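Local coordinates for protein BAT-2 beta-lactamase (PDB 6W5G) that probably hydrolyses the beta-lactam ring of antibiotics as a class D serine beta-lactamase of a Gram-positive bacterium, at residues N82-L87 with K191-T196; L37-F42 with K59-N64; E109-D114 with S124-Y129. One frame throughout, in Å; residues are numbered along the deposited sequence.

Contact 1 of 3, residues N82-L87 with K191-T196; sequences NALIGL and KPIMKT
I193 supplies the largest share of the surface with which the helical turn 191-196 meets the turn 82-87, and its two branches do different work. CG2 rests between L87 and L84, 3.9 Å from L87 CB and 3.9 Å from the backbone oxygen L84 O. CD1, at the end of the longer branch, runs on along the backbone of L87 and comes 3.9 Å from L87 C. The chi1 of -72° sets CG1 beside the backbone N and leaves CG2 anti to that N, which spreads the two branches over the facing helix. The L87 and I193 side chains run antiparallel alongside each other.

Beside this pair, L84 extends the apolar packing with CD2. The methyl lies 3.9 Å from M194 CG; M194 takes part through CG, short of its sulfur, and the same L84 methyl also touches I193 CG2. The L84 and M194 side chains meet at a slant. L87 CD1 reaches the T196 methyl CG2 more loosely, at 4.2 Å. The contact is carried by van der Waals packing.

The axes of the two short segments approach to 9.7 Å with 141° between their N-to-C directions, a roughly antiparallel pairing. Helix 191-200 continues the packing through V197, which touches A83, L84 and L87, while F189 covers both L84 and M194. Behind 82-87, N82 and A83 meet Y129 on helix 126-136, and I85 turns to helix 138-147, so helix 81-88 is packed among helices 126-136, 138-147 and 191-200.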
loop_
_atom_site.group_PDB
_atom_site.type_symbol
_atom_site.label_atom_id
_atom_site.label_comp_id
_atom_site.label_asym_id
_atom_site.label_seq_id
_atom_site.Cartn_x
_atom_site.Cartn_y
_atom_site.Cartn_z
ATOM N N ASN A 82 8.741 -2.987 1.137
ATOM C CA ASN A 82 10.106 -2.499 0.982
ATOM C C ASN A 82 10.596 -1.859 2.276
ATOM O O ASN A 82 11.717 -2.126 2.725
ATOM C CB ASN A 82 10.165 -1.512 -0.194
ATOM C CG ASN A 82 11.524 -1.466 -0.880
ATOM O OD1 ASN A 82 12.456 -2.195 -0.530
ATOM N ND2 ASN A 82 11.635 -0.601 -1.880
ATOM N N ALA A 83 9.752 -1.038 2.910
ATOM C CA ALA A 83 10.136 -0.407 4.171
ATOM C C ALA A 83 10.352 -1.443 5.271
ATOM O O ALA A 83 11.300 -1.334 6.058
ATOM C CB ALA A 83 9.081 0.619 4.593
ATOM N N LEU A 84 9.476 -2.450 5.354
ATOM C CA LEU A 84 9.648 -3.493 6.366
ATOM C C LEU A 84 10.983 -4.203 6.193
ATOM O O LEU A 84 11.741 -4.383 7.159
ATOM C CB LEU A 84 8.507 -4.507 6.268
ATOM C CG LEU A 84 7.108 -4.034 6.666
ATOM C CD1 LEU A 84 6.067 -5.034 6.167
ATOM C CD2 LEU A 84 7.004 -3.855 8.167
ATOM N N ILE A 85 11.292 -4.594 4.955
ATOM C CA ILE A 85 12.533 -5.307 4.668
ATOM C C ILE A 85 13.736 -4.409 4.926
ATOM O O ILE A 85 14.718 -4.826 5.548
ATOM C CB ILE A 85 12.515 -5.842 3.225
ATOM C CG1 ILE A 85 11.411 -6.892 3.049
ATOM C CG2 ILE A 85 13.884 -6.418 2.845
ATOM C CD1 ILE A 85 11.036 -7.139 1.597
ATOM N N GLY A 86 13.674 -3.163 4.449
ATOM C CA GLY A 86 14.801 -2.257 4.622
ATOM C C GLY A 86 15.114 -1.969 6.079
ATOM O O GLY A 86 16.286 -1.909 6.474
ATOM N N LEU A 87 14.078 -1.784 6.900
ATOM C CA LEU A 87 14.317 -1.636 8.331
ATOM C C LEU A 87 14.848 -2.926 8.931
ATOM O O LEU A 87 15.786 -2.901 9.736
ATOM C CB LEU A 87 13.036 -1.219 9.040
ATOM C CG LEU A 87 12.592 0.211 8.755
ATOM C CD1 LEU A 87 11.164 0.400 9.191
ATOM C CD2 LEU A 87 13.497 1.193 9.482
ATOM N N LYS A 191 8.257 -6.873 15.789
ATOM C CA LYS A 191 7.032 -6.113 16.031
ATOM C C LYS A 191 7.236 -4.602 16.000
ATOM O O LYS A 191 6.400 -3.909 15.389
ATOM C CB LYS A 191 6.348 -6.575 17.325
ATOM C CG LYS A 191 5.740 -7.977 17.228
ATOM C CD LYS A 191 5.223 -8.476 18.580
ATOM C CE LYS A 191 3.919 -7.788 18.981
ATOM N NZ LYS A 191 2.780 -8.063 18.041
ATOM N N PRO A 192 8.279 -4.028 16.615
ATOM C CA PRO A 192 8.451 -2.569 16.504
ATOM C C PRO A 192 8.628 -2.087 15.078
ATOM O O PRO A 192 8.208 -0.968 14.759
ATOM C CB PRO A 192 9.671 -2.268 17.391
ATOM C CG PRO A 192 10.284 -3.598 17.695
ATOM C CD PRO A 192 9.208 -4.616 17.601
ATOM N N ILE A 193 9.213 -2.904 14.200
ATOM C CA ILE A 193 9.332 -2.512 12.799
ATOM C C ILE A 193 7.958 -2.436 12.145
ATOM O O ILE A 193 7.659 -1.500 11.388
ATOM C CB ILE A 193 10.284 -3.466 12.060
ATOM C CG1 ILE A 193 11.723 -3.202 12.502
ATOM C CG2 ILE A 193 10.143 -3.313 10.546
ATOM C CD1 ILE A 193 12.723 -4.173 11.927
ATOM N N MET A 194 7.093 -3.405 12.434
ATOM C CA MET A 194 5.740 -3.355 11.895
ATOM C C MET A 194 4.960 -2.171 12.451
ATOM O O MET A 194 4.216 -1.517 11.714
ATOM C CB MET A 194 5.023 -4.675 12.154
ATOM C CG MET A 194 5.590 -5.786 11.289
ATOM S SD MET A 194 4.785 -7.391 11.446
ATOM C CE MET A 194 5.360 -7.945 13.052
ATOM N N LYS A 195 5.126 -1.865 13.745
ATOM C CA LYS A 195 4.488 -0.674 14.297
ATOM C C LYS A 195 4.970 0.588 13.584
ATOM O O LYS A 195 4.164 1.469 13.261
ATOM C CB LYS A 195 4.744 -0.570 15.803
ATOM C CG LYS A 195 4.090 -1.663 16.653
ATOM C CD LYS A 195 2.561 -1.612 16.598
ATOM C CE LYS A 195 1.908 -2.358 17.771
ATOM N NZ LYS A 195 2.232 -3.823 17.804
ATOM N N THR A 196 6.280 0.689 13.324
ATOM C CA THR A 196 6.834 1.873 12.668
ATOM C C THR A 196 6.268 2.045 11.264
ATOM O O THR A 196 5.866 3.150 10.872
ATOM C CB THR A 196 8.359 1.766 12.616
ATOM O OG1 THR A 196 8.883 1.797 13.947
ATOM C CG2 THR A 196 8.964 2.921 11.806
#

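Contact 2 of 3, residues L37-F42 with K59-N64; sequences LNVDEF and KTFIYN
An N-terminal loop, 37-42, lies here against F61 and Y63, the side chains that the outer strand 59-63 of the six-stranded antiparallel sheet sends to one side. L37 covers one face of the F61 ring: its CB stands 3.6 Å from the ring centroid and 10° off the normal, a CH-pi contact, with CD2 spread beside it over CD2 of the ring. The backbone oxygen L37 O comes 3.3 Å from F61 CE1. V39 touches both aromatics through one methyl, CG2, which meets F61 at the ring edge and lies 3.7 Å from Y63 CB. With chi1 at -57°, CG2 sits between the backbone N and carbonyl carbon, the branch turned to the two rings. Next along the loop, D40 OD1 approaches Y63 CE1 to 3.4 Å, the carboxylate and ring planes 59° apart.

The loop is shaped by an Asx turn: N38 OD1 accepts from D40 N at 3.0 Å, with the donor above the carbonyl plane, and N38 ND2 gives D40 OD2 a weak bond. A 3-10 turn follows, F42 N bonding to V39 O. Around the two segments, Y63 stacks on F43, L37 also touches F50 and L52 of strand 48-54, and V39 and F42 reach I258 of helix 248-261. This layering of N-terminal loop and C-terminal helix over the central antiparallel sheet is consistent with the fold shared by penicillin-binding proteins and serine beta-lactamases.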
loop_
_atom_site.group_PDB
_atom_site.type_symbol
_atom_site.label_atom_id
_atom_site.label_comp_id
_atom_site.label_asym_id
_atom_site.label_seq_id
_atom_site.Cartn_x
_atom_site.Cartn_y
_atom_site.Cartn_z
ATOM N N LEU A 37 -22.692 -4.547 1.843
ATOM C CA LEU A 37 -22.164 -3.364 1.181
ATOM C C LEU A 37 -22.631 -3.291 -0.266
ATOM O O LEU A 37 -22.884 -4.308 -0.919
ATOM C CB LEU A 37 -20.635 -3.382 1.189
ATOM C CG LEU A 37 -19.946 -2.380 2.112
ATOM C CD1 LEU A 37 -20.313 -2.610 3.570
ATOM C CD2 LEU A 37 -18.436 -2.423 1.887
ATOM N N ASN A 38 -22.752 -2.063 -0.764
ATOM C CA ASN A 38 -22.868 -1.832 -2.194
ATOM C C ASN A 38 -22.078 -0.587 -2.544
ATOM O O ASN A 38 -22.273 0.475 -1.942
ATOM C CB ASN A 38 -24.313 -1.690 -2.667
ATOM C CG ASN A 38 -24.417 -1.743 -4.183
ATOM O OD1 ASN A 38 -24.075 -0.781 -4.865
ATOM N ND2 ASN A 38 -24.874 -2.877 -4.716
ATOM N N VAL A 39 -21.177 -0.728 -3.506
ATOM C CA VAL A 39 -20.284 0.348 -3.901
ATOM C C VAL A 39 -20.416 0.665 -5.388
ATOM O O VAL A 39 -19.564 1.339 -5.950
ATOM C CB VAL A 39 -18.827 0.050 -3.495
ATOM C CG1 VAL A 39 -18.723 -0.198 -1.986
ATOM C CG2 VAL A 39 -18.290 -1.153 -4.276
ATOM N N ASP A 40 -21.496 0.182 -6.019
ATOM C CA ASP A 40 -21.676 0.333 -7.461
ATOM C C ASP A 40 -21.540 1.782 -7.897
ATOM O O ASP A 40 -20.954 2.071 -8.949
ATOM C CB ASP A 40 -23.065 -0.171 -7.868
ATOM C CG ASP A 40 -23.197 -1.684 -7.800
ATOM O OD1 ASP A 40 -22.191 -2.379 -7.560
ATOM O OD2 ASP A 40 -24.328 -2.177 -8.001
ATOM N N GLU A 41 -22.097 2.709 -7.113
ATOM C CA GLU A 41 -22.091 4.111 -7.511
ATOM C C GLU A 41 -20.686 4.673 -7.658
ATOM O O GLU A 41 -20.490 5.628 -8.416
ATOM C CB GLU A 41 -22.927 4.961 -6.544
ATOM C CG GLU A 41 -22.367 5.099 -5.122
ATOM C CD GLU A 41 -22.888 4.030 -4.160
ATOM O OE1 GLU A 41 -22.950 2.843 -4.554
ATOM O OE2 GLU A 41 -23.241 4.380 -3.013
ATOM N N PHE A 42 -19.698 4.101 -6.977
ATOM C CA PHE A 42 -18.355 4.661 -7.033
ATOM C C PHE A 42 -17.516 4.094 -8.164
ATOM O O PHE A 42 -16.411 4.593 -8.407
ATOM C CB PHE A 42 -17.657 4.510 -5.680
ATOM C CG PHE A 42 -18.414 5.153 -4.563
ATOM C CD1 PHE A 42 -18.549 6.536 -4.516
ATOM C CD2 PHE A 42 -19.024 4.387 -3.579
ATOM C CE1 PHE A 42 -19.255 7.142 -3.499
ATOM C CE2 PHE A 42 -19.727 4.990 -2.559
ATOM C CZ PHE A 42 -19.843 6.369 -2.517
ATOM N N LYS A 59 -15.350 -11.047 8.130
ATOM C CA LYS A 59 -16.148 -11.114 6.918
ATOM C C LYS A 59 -15.497 -10.229 5.867
ATOM O O LYS A 59 -14.963 -9.217 6.206
ATOM C CB LYS A 59 -17.535 -10.584 7.143
ATOM C CG LYS A 59 -18.351 -11.353 8.166
ATOM C CD LYS A 59 -19.576 -10.571 8.536
ATOM C CE LYS A 59 -20.600 -10.613 7.464
ATOM N NZ LYS A 59 -21.907 -10.582 8.139
ATOM N N THR A 60 -15.577 -10.650 4.606
ATOM C CA THR A 60 -14.953 -9.927 3.510
ATOM C C THR A 60 -15.981 -9.638 2.427
ATOM O O THR A 60 -16.660 -10.554 1.952
ATOM C CB THR A 60 -13.791 -10.728 2.907
ATOM O OG1 THR A 60 -12.834 -11.040 3.928
ATOM C CG2 THR A 60 -13.109 -9.920 1.822
ATOM N N PHE A 61 -16.077 -8.370 2.027
ATOM C CA PHE A 61 -16.862 -7.953 0.875
ATOM C C PHE A 61 -15.931 -7.770 -0.317
ATOM O O PHE A 61 -14.842 -7.205 -0.181
ATOM C CB PHE A 61 -17.551 -6.613 1.161
ATOM C CG PHE A 61 -18.177 -5.988 -0.051
ATOM C CD1 PHE A 61 -19.425 -6.408 -0.489
ATOM C CD2 PHE A 61 -17.515 -4.990 -0.765
ATOM C CE1 PHE A 61 -20.013 -5.849 -1.609
ATOM C CE2 PHE A 61 -18.092 -4.432 -1.891
ATOM C CZ PHE A 61 -19.349 -4.866 -2.316
ATOM N N ILE A 62 -16.364 -8.231 -1.489
ATOM C CA ILE A 62 -15.613 -8.041 -2.727
ATOM C C ILE A 62 -16.544 -7.501 -3.802
ATOM O O ILE A 62 -17.587 -8.105 -4.088
ATOM C CB ILE A 62 -14.947 -9.339 -3.211
ATOM C CG1 ILE A 62 -14.017 -9.913 -2.144
ATOM C CG2 ILE A 62 -14.172 -9.090 -4.496
ATOM C CD1 ILE A 62 -13.535 -11.324 -2.471
ATOM N N TYR A 63 -16.167 -6.371 -4.395
ATOM C CA TYR A 63 -16.763 -5.876 -5.629
ATOM C C TYR A 63 -15.816 -6.221 -6.773
ATOM O O TYR A 63 -14.625 -5.899 -6.706
ATOM C CB TYR A 63 -16.946 -4.354 -5.561
ATOM C CG TYR A 63 -17.313 -3.726 -6.887
ATOM C CD1 TYR A 63 -18.635 -3.689 -7.320
ATOM C CD2 TYR A 63 -16.340 -3.168 -7.708
ATOM C CE1 TYR A 63 -18.974 -3.120 -8.535
ATOM C CE2 TYR A 63 -16.669 -2.610 -8.928
ATOM C CZ TYR A 63 -17.987 -2.589 -9.337
ATOM O OH TYR A 63 -18.323 -2.020 -10.545
ATOM N N ASN A 64 -16.347 -6.873 -7.816
ATOM C CA ASN A 64 -15.580 -7.287 -8.995
ATOM C C ASN A 64 -14.514 -8.326 -8.630
ATOM O O ASN A 64 -13.314 -8.058 -8.619
ATOM C CB ASN A 64 -14.971 -6.099 -9.756
ATOM C CG ASN A 64 -14.431 -6.499 -11.118
ATOM O OD1 ASN A 64 -14.366 -7.690 -11.443
ATOM N ND2 ASN A 64 -14.043 -5.509 -11.923
#

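Contact 3 of 3, residues E109-D114 with S124-Y129; sequences ESWNRD and SVIWYY. With EDO (1,2-ethanediol), chain E.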
loop_
_atom_site.group_PDB
_atom_site.type_symbol
_atom_site.label_atom_id
_atom_site.label_comp_id
_atom_site.label_asym_id
_atom_site.label_seq_id
_atom_site.Cartn_x
_atom_site.Cartn_y
_atom_site.Cartn_z
ATOM N N GLU A 109 7.374 18.102 -7.795
ATOM C CA GLU A 109 8.085 19.048 -6.943
ATOM C C GLU A 109 8.403 18.441 -5.582
ATOM O O GLU A 109 9.489 18.667 -5.032
ATOM C CB GLU A 109 7.260 20.325 -6.795
ATOM C CG GLU A 109 7.919 21.398 -5.948
ATOM C CD GLU A 109 7.014 22.599 -5.716
ATOM O OE1 GLU A 109 5.816 22.532 -6.074
ATOM O OE2 GLU A 109 7.500 23.604 -5.158
ATOM N N SER A 110 7.479 17.651 -5.031
ATOM C CA SER A 110 7.686 17.097 -3.699
ATOM C C SER A 110 8.881 16.159 -3.649
ATOM O O SER A 110 9.437 15.937 -2.567
ATOM C CB SER A 110 6.433 16.364 -3.224
ATOM O OG SER A 110 6.155 15.260 -4.062
ATOM N N TRP A 111 9.291 15.615 -4.795
ATOM C CA TRP A 111 10.435 14.716 -4.854
ATOM C C TRP A 111 11.768 15.451 -4.816
ATOM O O TRP A 111 12.799 14.821 -4.546
ATOM C CB TRP A 111 10.382 13.922 -6.157
ATOM C CG TRP A 111 9.274 12.923 -6.238
ATOM C CD1 TRP A 111 8.301 12.671 -5.299
ATOM C CD2 TRP A 111 9.031 12.021 -7.317
ATOM N NE1 TRP A 111 7.476 11.662 -5.737
ATOM C CE2 TRP A 111 7.897 11.250 -6.974
ATOM C CE3 TRP A 111 9.657 11.793 -8.545
ATOM C CZ2 TRP A 111 7.384 10.263 -7.813
ATOM C CZ3 TRP A 111 9.141 10.818 -9.378
ATOM C CH2 TRP A 111 8.016 10.067 -9.008
ATOM N N ASN A 112 11.774 16.757 -5.076
ATOM C CA ASN A 112 13.017 17.511 -5.269
ATOM C C ASN A 112 13.495 18.169 -3.971
ATOM O O ASN A 112 13.662 19.386 -3.881
ATOM C CB ASN A 112 12.844 18.536 -6.383
ATOM C CG ASN A 112 12.478 17.890 -7.710
ATOM O OD1 ASN A 112 12.968 16.806 -8.038
ATOM N ND2 ASN A 112 11.624 18.552 -8.483
ATOM N N ARG A 113 13.736 17.326 -2.969
ATOM C CA ARG A 113 14.240 17.755 -1.671
ATOM C C ARG A 113 14.711 16.520 -0.913
ATOM O O ARG A 113 14.428 15.385 -1.306
ATOM C CB ARG A 113 13.179 18.515 -0.870
ATOM C CG ARG A 113 11.924 17.711 -0.533
ATOM C CD ARG A 113 10.999 18.538 0.373
ATOM N NE ARG A 113 9.813 17.804 0.803
ATOM C CZ ARG A 113 8.574 18.075 0.392
ATOM N NH1 ARG A 113 8.352 19.066 -0.463
ATOM N NH2 ARG A 113 7.555 17.353 0.840
ATOM N N ASP A 114 15.439 16.757 0.177
ATOM C CA ASP A 114 15.857 15.654 1.037
ATOM C C ASP A 114 14.635 14.917 1.572
ATOM O O ASP A 114 13.595 15.522 1.859
ATOM C CB ASP A 114 16.649 16.183 2.233
ATOM C CG ASP A 114 17.969 16.833 1.846
ATOM O OD1 ASP A 114 18.459 16.650 0.703
ATOM O OD2 ASP A 114 18.517 17.539 2.722
ATOM N N SER A 124 5.427 9.244 -1.900
ATOM C CA SER A 124 5.742 8.265 -2.952
ATOM C C SER A 124 7.015 8.643 -3.709
ATOM O O SER A 124 7.053 8.675 -4.946
ATOM C CB SER A 124 4.578 8.090 -3.929
ATOM O OG SER A 124 3.433 7.576 -3.294
ATOM N N VAL A 125 8.076 8.921 -2.954
ATOM C CA VAL A 125 9.329 9.388 -3.532
ATOM C C VAL A 125 10.136 8.184 -3.978
ATOM O O VAL A 125 10.901 7.604 -3.195
ATOM C CB VAL A 125 10.110 10.259 -2.536
ATOM C CG1 VAL A 125 11.344 10.851 -3.211
ATOM C CG2 VAL A 125 9.198 11.342 -2.009
ATOM N N ILE A 126 9.958 7.810 -5.249
ATOM C CA ILE A 126 10.515 6.568 -5.774
ATOM C C ILE A 126 12.026 6.515 -5.579
ATOM O O ILE A 126 12.580 5.464 -5.225
ATOM C CB ILE A 126 10.117 6.403 -7.252
ATOM C CG1 ILE A 126 8.597 6.233 -7.385
ATOM C CG2 ILE A 126 10.866 5.234 -7.896
ATOM C CD1 ILE A 126 8.104 6.299 -8.811
ATOM N N TRP A 127 12.720 7.640 -5.802
ATOM C CA TRP A 127 14.182 7.590 -5.776
ATOM C C TRP A 127 14.717 7.163 -4.422
ATOM O O TRP A 127 15.767 6.515 -4.353
ATOM C CB TRP A 127 14.822 8.908 -6.237
ATOM C CG TRP A 127 14.635 10.141 -5.364
ATOM C CD1 TRP A 127 13.810 11.199 -5.625
ATOM C CD2 TRP A 127 15.319 10.466 -4.132
ATOM N NE1 TRP A 127 13.924 12.150 -4.636
ATOM C CE2 TRP A 127 14.836 11.726 -3.707
ATOM C CE3 TRP A 127 16.282 9.815 -3.345
ATOM C CZ2 TRP A 127 15.288 12.349 -2.540
ATOM C CZ3 TRP A 127 16.717 10.436 -2.177
ATOM C CH2 TRP A 127 16.228 11.697 -1.796
ATOM N N TYR A 128 14.030 7.531 -3.339
ATOM C CA TYR A 128 14.479 7.117 -2.017
ATOM C C TYR A 128 14.410 5.606 -1.891
ATOM O O TYR A 128 15.371 4.958 -1.451
ATOM C CB TYR A 128 13.630 7.792 -0.930
ATOM C CG TYR A 128 14.095 7.474 0.475
ATOM C CD1 TYR A 128 13.904 6.205 1.025
ATOM C CD2 TYR A 128 14.726 8.441 1.260
ATOM C CE1 TYR A 128 14.354 5.898 2.281
ATOM C CE2 TYR A 128 15.168 8.148 2.529
ATOM C CZ TYR A 128 14.977 6.867 3.037
ATOM O OH TYR A 128 15.414 6.530 4.292
ATOM N N TYR A 129 13.274 5.028 -2.289
ATOM C CA TYR A 129 13.083 3.591 -2.138
ATOM C C TYR A 129 13.941 2.797 -3.122
ATOM O O TYR A 129 14.310 1.652 -2.829
ATOM C CB TYR A 129 11.583 3.248 -2.206
ATOM C CG TYR A 129 10.896 3.486 -0.872
ATOM C CD1 TYR A 129 10.742 4.781 -0.363
ATOM C CD2 TYR A 129 10.438 2.420 -0.103
ATOM C CE1 TYR A 129 10.142 5.002 0.874
ATOM C CE2 TYR A 129 9.829 2.630 1.134
ATOM C CZ TYR A 129 9.683 3.919 1.612
ATOM O OH TYR A 129 9.089 4.105 2.836
HETATM C C1 EDO E . 1.481 6.841 -6.053
HETATM O O1 EDO E . 1.747 6.783 -4.653
HETATM C C2 EDO E . -0.001 7.113 -6.241
HETATM O O2 EDO E . -0.361 8.399 -5.723
#
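W127 and W111 join the loop 109-114 to the start of helix 126-136 by one nearly straight hydrogen bond. The indole W127 NE1 gives its hydrogen to W111 O at 2.9 Å with an N-H...O angle of 169°; the oxygen lies close to the plane of the W127 ring. At the same edge, R113 O comes 3.4 Å from W127 CZ2, so two loop carbonyls line one rim of the indole. A chi1 of 67° sets W127 CG between its own backbone N and carbonyl carbon, which swings the indole so that its NE1 edge faces the loop carbonyls. W111 NE1 bonds to D123 O.

The apolar part lies on the W111 indole. V125 CA stands over the face of its five-membered ring, 4.0 Å from the centroid, in a CH-pi contact, while V125 CG2 approaches W111 CD1 at 3.7 Å. Farther along, I126 CD1 meets CH2 of the six-membered ring at 3.8 Å. F108 packs edge-to-face with the indole.

S124, at positive phi, closes helix 117-122 in a Schellman motif and begins the segment S124-V125-I126, which probably corresponds to the SXV motif of class D enzymes, with I126 in the place of the Val; its OG bonds to K214 NZ. A 1,2-ethanediol also sits by OG, though at a doubtfully short distance. R113 forms a salt bridge with D123, and H115 of strand 115-116 packs against V125 and W127, so the loop lies against the junction between helices 117-122 and 126-136.

Contacts 1 and 3 belong to the helical region and touch, with N82 ND2 3.6 Å from Y129 O and A83 CB 3.9 Å from Y129 OH, although their centres are 20 Å apart; in sequence, contact 3 falls between the two segments of contact 1. Contact 2 lies across the centre of the chain, on the sheet, its centre 31 Å from that of contact 1 and 34 Å from that of contact 3. Helix 81-88 of contact 1 follows carboxylated K79, the modified lysine of class D active sites. Contact 3 adjoins the probable active-site cleft through S124, bonded to K214, and the ethanediol there also bonds to T215 OG1.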